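Long-range contact in sigma-C capsid protein (Avian reovirus, PDB 2JJL), which forms the homotrimeric attachment fibre that binds the virus to host cells and induces their apoptosis: residues 97-102 and 120-125. Residues are numbered along the deposited sequence; the frame is centred on the assembly and turned at random.
With ZN (zinc ion), chain F.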
# COMPACT_ATOMS: atom_id res chain seq x y z
N ASP A 97 17.47 31.42 -18.10
CA ASP A 97 16.66 31.05 -19.26
C ASP A 97 15.45 30.18 -18.85
O ASP A 97 15.29 29.76 -17.68
CB ASP A 97 17.61 30.34 -20.23
CG ASP A 97 17.11 30.26 -21.65
OD1 ASP A 97 16.08 30.85 -21.99
OD2 ASP A 97 17.79 29.60 -22.45
N THR A 98 14.59 29.88 -19.82
CA THR A 98 13.51 28.93 -19.61
C THR A 98 13.56 27.89 -20.72
O THR A 98 14.20 28.13 -21.74
CB THR A 98 12.16 29.61 -19.65
OG1 THR A 98 11.98 30.19 -20.96
CG2 THR A 98 12.10 30.71 -18.59
N ILE A 99 12.88 26.75 -20.52
CA ILE A 99 12.81 25.73 -21.56
C ILE A 99 11.52 24.95 -21.45
O ILE A 99 11.13 24.55 -20.35
CB ILE A 99 14.05 24.78 -21.54
CG1 ILE A 99 14.01 23.83 -22.75
CG2 ILE A 99 14.12 23.98 -20.23
CD1 ILE A 99 15.37 23.24 -23.10
N ASP A 100 10.86 24.75 -22.60
CA ASP A 100 9.61 23.98 -22.68
C ASP A 100 9.89 22.49 -22.62
O ASP A 100 10.69 21.99 -23.39
CB ASP A 100 8.85 24.30 -23.98
CG ASP A 100 8.23 25.72 -23.99
OD1 ASP A 100 8.09 26.38 -22.92
OD2 ASP A 100 7.85 26.16 -25.10
N MET A 101 9.22 21.78 -21.73
CA MET A 101 9.35 20.34 -21.59
C MET A 101 8.05 19.69 -21.98
O MET A 101 7.00 20.09 -21.51
CB MET A 101 9.69 19.94 -20.15
CG MET A 101 10.94 20.66 -19.57
SD MET A 101 12.47 20.31 -20.44
CE MET A 101 12.67 18.56 -20.11
N THR A 102 8.11 18.70 -22.87
CA THR A 102 6.95 17.86 -23.17
C THR A 102 6.99 16.77 -22.11
O THR A 102 8.00 16.07 -22.01
CB THR A 102 7.08 17.27 -24.58
OG1 THR A 102 6.98 18.34 -25.53
CG2 THR A 102 6.00 16.22 -24.88
N GLY A 120 13.89 22.90 -27.74
CA GLY A 120 14.64 24.16 -27.69
C GLY A 120 15.98 24.00 -26.99
O GLY A 120 16.42 22.90 -26.72
N ASN A 121 16.61 25.12 -26.71
CA ASN A 121 17.91 25.14 -26.09
C ASN A 121 17.77 25.85 -24.75
O ASN A 121 16.90 26.71 -24.59
CB ASN A 121 18.95 25.84 -26.99
CG ASN A 121 18.72 27.33 -27.10
OD1 ASN A 121 17.89 27.79 -27.87
ND2 ASN A 121 19.41 28.09 -26.28
N LEU A 122 18.57 25.44 -23.77
CA LEU A 122 18.62 26.17 -22.52
C LEU A 122 20.01 26.79 -22.43
O LEU A 122 21.02 26.10 -22.58
CB LEU A 122 18.36 25.23 -21.35
CG LEU A 122 18.39 25.83 -19.94
CD1 LEU A 122 17.15 26.68 -19.70
CD2 LEU A 122 18.54 24.71 -18.87
N THR A 123 20.06 28.10 -22.22
CA THR A 123 21.34 28.81 -22.05
C THR A 123 21.77 28.69 -20.58
O THR A 123 21.02 29.03 -19.67
CB THR A 123 21.25 30.28 -22.53
OG1 THR A 123 20.78 30.30 -23.89
CG2 THR A 123 22.64 30.99 -22.45
N VAL A 124 22.96 28.14 -20.38
CA VAL A 124 23.59 27.97 -19.06
C VAL A 124 24.87 28.83 -19.01
O VAL A 124 25.47 29.11 -20.07
CB VAL A 124 23.88 26.46 -18.72
CG1 VAL A 124 22.59 25.64 -18.73
CG2 VAL A 124 24.89 25.87 -19.68
N THR A 125 25.26 29.25 -17.80
CA THR A 125 26.40 30.15 -17.57
C THR A 125 27.44 29.59 -16.59
O THR A 125 28.49 30.20 -16.37
CB THR A 125 25.93 31.50 -17.03
OG1 THR A 125 25.06 31.28 -15.91
CG2 THR A 125 25.16 32.26 -18.09
ZN ZN F . 15.55 30.76 -23.93
O HOH W 1 14.35 27.24 -24.59
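The carboxylate of D97 is the flat group here, set beside the backbone of L122 and T123. L122 CA lies obliquely above one face at the OD2 end, 3.5 Å from OD2; the T123 side chain stands off the opposite face at the same end, its OG1 hydrogen-bonded to N199 OD1. At the edges, OD2 takes the T123 N-H on its anti lone pair (OD2 to N 2.7 Å, 169°), while OD1 binds a zinc ion at 2.0 Å. The T98 N-H reaches OD1 from above the plane, on the L122 CA face, in a weak hydrogen bond. With CG anti to the backbone N (chi1 -162°), the group reaches across to the neighbouring strand, and bond and metal together should limit its rotation. Next along, water 1 donates to both T98 O and N121 O (2.6 Å to the latter). Beneath, buried I99 and L122 cross at about a right angle, I99 CD1 lying 4.0 Å from L122 CB. The axes of 98-102 and 121-124 come within 6.5 Å, roughly antiparallel at 150°. Strand 98-108 pairs with 81-93 and 111-119, while 121-124, following 111-119, pairs with 198-210; carboxylate and water thus bridge two strands sharing no backbone hydrogen bond in the beta-barrel of the C-terminal head domain.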